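Local coordinates for protein origin of replication complex subunit 1B (Arabidopsis thaliana, PDB 5HH7) that belongs to the origin recognition complex that binds replication origins, and reads the unmodified histone H3 tail through the BAH-PHD cassette present here, at residues A[30-35]-A[189-194]. Numbering follows the deposited sequence.
Sequences DDVYVK and LRHCSV
Asp30 OD2 accepts a hydrogen bond from His191 NE2 at 2.9 Å and a second from the backbone N of Glu27. The carboxylate oxygen lies close to the imidazole plane, but the histidine reaches it from above the carboxylate plane, and the two planes are 76° apart. Val32 CG1 packs over one face of the same imidazole, 4.0 Å from His191 CD2. With CG beside the backbone N (chi1 -75°), the His191 ring swings back to Asp30, although its CB starts away from that strand.

The backbone of Tyr33 bonds twice: its N donates to Arg190 O at 2.9 Å, almost in line with the carbonyl bond, and its O accepts from Leu189 N. Cys192 CB makes a CH-pi contact over the phenol face, 4.0 Å from the ring centroid. Cys192 SG stands above the same ring at 4.6 Å from the centroid, a more distant sulfur-aromatic contact. Tyr33 CE2 also sits over the guanidinium of Arg190, which is salt-bridged to Asp47 and Asp209; Asp209 takes the Tyr33 hydroxyl as well.

Cys192 N donates directly to Asp31 O at 3.1 Å. The return bond of this pair runs through a water, which accepts from Asp31 N and donates to Cys192 O. Val194 CB lies against Asp31 OD2 at 3.3 Å, while Asp31 OD1 is salt-bridged to Arg135 and hydrogen-bonded to the Tyr155 hydroxyl.

Strand 31-34 lies between 132-142 and 188-195 in the large mixed sheet that the BAH region forms, antiparallel to both. Strand 210-218 pairs with 188-195, and helix 122-127 packs against Tyr33 and Leu189.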
ATOM      1  N   ASP A  30      13.035   3.445  -0.017  1.00 28.09           N
ATOM      2  CA  ASP A  30      11.756   3.636   0.660  1.00 29.18           C
ATOM      3  C   ASP A  30      10.602   3.495  -0.327  1.00 27.12           C
ATOM      4  O   ASP A  30      10.754   3.777  -1.511  1.00 29.09           O
ATOM      5  CB  ASP A  30      11.675   5.017   1.319  1.00 27.33           C
ATOM      6  CG  ASP A  30      12.442   5.095   2.626  1.00 32.97           C
ATOM      7  OD1 ASP A  30      13.000   4.066   3.062  1.00 30.53           O
ATOM      8  OD2 ASP A  30      12.468   6.193   3.226  1.00 31.56           O
ATOM      9  N   ASP A  31       9.451   3.064   0.178  1.00 24.73           N
ATOM     10  CA  ASP A  31       8.223   3.017  -0.606  1.00 24.08           C
ATOM     11  C   ASP A  31       7.277   4.107  -0.104  1.00 25.03           C
ATOM     12  O   ASP A  31       7.131   4.296   1.107  1.00 25.04           O
ATOM     13  CB  ASP A  31       7.575   1.639  -0.477  1.00 24.90           C
ATOM     14  CG  ASP A  31       8.475   0.523  -0.982  1.00 32.90           C
ATOM     15  OD1 ASP A  31       8.913   0.595  -2.150  1.00 28.49           O
ATOM     16  OD2 ASP A  31       8.762  -0.414  -0.204  1.00 33.80           O
ATOM     17  N   VAL A  32       6.643   4.829  -1.026  1.00 21.77           N
ATOM     18  CA  VAL A  32       5.784   5.953  -0.661  1.00 19.70           C
ATOM     19  C   VAL A  32       4.516   6.032  -1.508  1.00 22.50           C
ATOM     20  O   VAL A  32       4.505   5.615  -2.668  1.00 22.45           O
ATOM     21  CB  VAL A  32       6.527   7.309  -0.805  1.00 22.74           C
ATOM     22  CG1 VAL A  32       7.568   7.490   0.296  1.00 25.10           C
ATOM     23  CG2 VAL A  32       7.169   7.425  -2.181  1.00 23.11           C
ATOM     24  N   TYR A  33       3.451   6.569  -0.915  1.00 24.87           N
ATOM     25  CA  TYR A  33       2.272   6.971  -1.669  1.00 22.80           C
ATOM     26  C   TYR A  33       2.577   8.300  -2.338  1.00 26.74           C
ATOM     27  O   TYR A  33       3.217   9.171  -1.736  1.00 24.49           O
ATOM     28  CB  TYR A  33       1.068   7.178  -0.750  1.00 21.49           C
ATOM     29  CG  TYR A  33       0.483   5.943  -0.102  1.00 23.04           C
ATOM     30  CD1 TYR A  33      -0.202   4.993  -0.850  1.00 23.67           C
ATOM     31  CD2 TYR A  33       0.564   5.756   1.272  1.00 23.29           C
ATOM     32  CE1 TYR A  33      -0.763   3.873  -0.248  1.00 24.00           C
ATOM     33  CE2 TYR A  33       0.008   4.646   1.882  1.00 25.02           C
ATOM     34  CZ  TYR A  33      -0.657   3.711   1.119  1.00 23.77           C
ATOM     35  OH  TYR A  33      -1.209   2.612   1.733  1.00 23.87           O
ATOM     36  N   VAL A  34       2.112   8.467  -3.573  1.00 25.39           N
ATOM     37  CA  VAL A  34       2.344   9.707  -4.307  1.00 27.50           C
ATOM     38  C   VAL A  34       1.069  10.275  -4.930  1.00 32.92           C
ATOM     39  O   VAL A  34       0.264   9.546  -5.519  1.00 29.61           O
ATOM     40  CB  VAL A  34       3.414   9.536  -5.411  1.00 25.65           C
ATOM     41  CG1 VAL A  34       3.624  10.845  -6.168  1.00 28.87           C
ATOM     42  CG2 VAL A  34       4.730   9.051  -4.811  1.00 25.69           C
ATOM     43  N   LYS A  35       0.894  11.583  -4.782  1.00 50.04           N
ATOM     44  CA  LYS A  35      -0.158  12.311  -5.474  1.00 50.93           C
ATOM     45  C   LYS A  35       0.494  13.227  -6.500  1.00 52.89           C
ATOM     46  O   LYS A  35       1.030  14.278  -6.148  1.00 54.18           O
ATOM     47  CB  LYS A  35      -0.969  13.138  -4.477  1.00 58.51           C
ATOM     48  CG  LYS A  35      -1.945  14.131  -5.104  1.00 67.02           C
ATOM     49  CD  LYS A  35      -3.080  13.425  -5.800  1.00 71.01           C
ATOM     50  CE  LYS A  35      -4.435  14.039  -5.470  1.00 77.17           C
ATOM     51  NZ  LYS A  35      -4.678  15.373  -6.102  1.00 81.08           N
ATOM     52  N   LEU A 189       2.970  11.717  -0.316  1.00 26.22           N
ATOM     53  CA  LEU A 189       1.980  11.775   0.753  1.00 27.82           C
ATOM     54  C   LEU A 189       2.583  11.262   2.055  1.00 29.79           C
ATOM     55  O   LEU A 189       2.770  12.026   3.001  1.00 28.90           O
ATOM     56  CB  LEU A 189       0.729  10.975   0.379  1.00 26.75           C
ATOM     57  CG  LEU A 189      -0.107  11.588  -0.746  1.00 34.85           C
ATOM     58  CD1 LEU A 189      -1.245  10.662  -1.154  1.00 38.13           C
ATOM     59  CD2 LEU A 189      -0.645  12.952  -0.319  1.00 40.85           C
ATOM     60  N   ARG A 190       2.891   9.970   2.094  1.00 23.75           N
ATOM     61  CA  ARG A 190       3.587   9.377   3.235  1.00 27.23           C
ATOM     62  C   ARG A 190       4.097   7.993   2.865  1.00 27.33           C
ATOM     63  O   ARG A 190       3.801   7.487   1.781  1.00 23.90           O
ATOM     64  CB  ARG A 190       2.678   9.304   4.466  1.00 30.18           C
ATOM     65  CG  ARG A 190       1.308   8.694   4.206  1.00 34.21           C
ATOM     66  CD  ARG A 190       0.433   8.753   5.460  1.00 40.14           C
ATOM     67  NE  ARG A 190      -0.843   8.063   5.290  1.00 38.71           N
ATOM     68  CZ  ARG A 190      -1.000   6.747   5.407  1.00 37.40           C
ATOM     69  NH1 ARG A 190       0.042   5.978   5.690  1.00 36.82           N
ATOM     70  NH2 ARG A 190      -2.195   6.200   5.236  1.00 35.25           N
ATOM     71  N   HIS A 191       4.868   7.387   3.760  1.00 25.56           N
ATOM     72  CA  HIS A 191       5.401   6.050   3.521  1.00 24.83           C
ATOM     73  C   HIS A 191       4.309   4.987   3.485  1.00 27.01           C
ATOM     74  O   HIS A 191       3.290   5.094   4.167  1.00 24.19           O
ATOM     75  CB  HIS A 191       6.413   5.665   4.604  1.00 26.90           C
ATOM     76  CG  HIS A 191       7.745   6.333   4.463  1.00 32.20           C
ATOM     77  ND1 HIS A 191       8.063   7.506   5.114  1.00 34.08           N
ATOM     78  CD2 HIS A 191       8.848   5.985   3.757  1.00 28.02           C
ATOM     79  CE1 HIS A 191       9.300   7.853   4.810  1.00 36.68           C
ATOM     80  NE2 HIS A 191       9.800   6.946   3.989  1.00 34.77           N
ATOM     81  N   CYS A 192       4.532   3.960   2.672  1.00 27.84           N
ATOM     82  CA  CYS A 192       3.822   2.700   2.829  1.00 23.69           C
ATOM     83  C   CYS A 192       4.888   1.626   3.018  1.00 25.97           C
ATOM     84  O   CYS A 192       6.081   1.921   2.955  1.00 25.56           O
ATOM     85  CB  CYS A 192       2.911   2.399   1.633  1.00 19.28           C
ATOM     86  SG  CYS A 192       3.733   2.287   0.024  1.00 23.27           S
ATOM     87  N   SER A 193       4.473   0.392   3.269  1.00 21.32           N
ATOM     88  CA  SER A 193       5.442  -0.676   3.477  1.00 27.65           C
ATOM     89  C   SER A 193       5.203  -1.833   2.515  1.00 26.66           C
ATOM     90  O   SER A 193       4.207  -2.548   2.621  1.00 25.67           O
ATOM     91  CB  SER A 193       5.410  -1.165   4.924  1.00 38.30           C
ATOM     92  OG  SER A 193       6.545  -1.967   5.205  1.00 51.81           O
ATOM     93  N   VAL A 194       6.121  -2.009   1.573  1.00 20.76           N
ATOM     94  CA  VAL A 194       5.985  -3.052   0.564  1.00 21.27           C
ATOM     95  C   VAL A 194       6.876  -4.240   0.909  1.00 25.94           C
ATOM     96  O   VAL A 194       8.089  -4.094   1.047  1.00 26.23           O
ATOM     97  CB  VAL A 194       6.339  -2.526  -0.832  1.00 22.61           C
ATOM     98  CG1 VAL A 194       6.194  -3.628  -1.851  1.00 23.88           C
ATOM     99  CG2 VAL A 194       5.443  -1.349  -1.193  1.00 21.88           C
TER
HETATM  100  O   HOH W   1       8.972   2.491   2.896  1.00 28.58           O
HETATM  101  O   HOH W   2       8.789  -0.567   2.241  1.00 41.68           O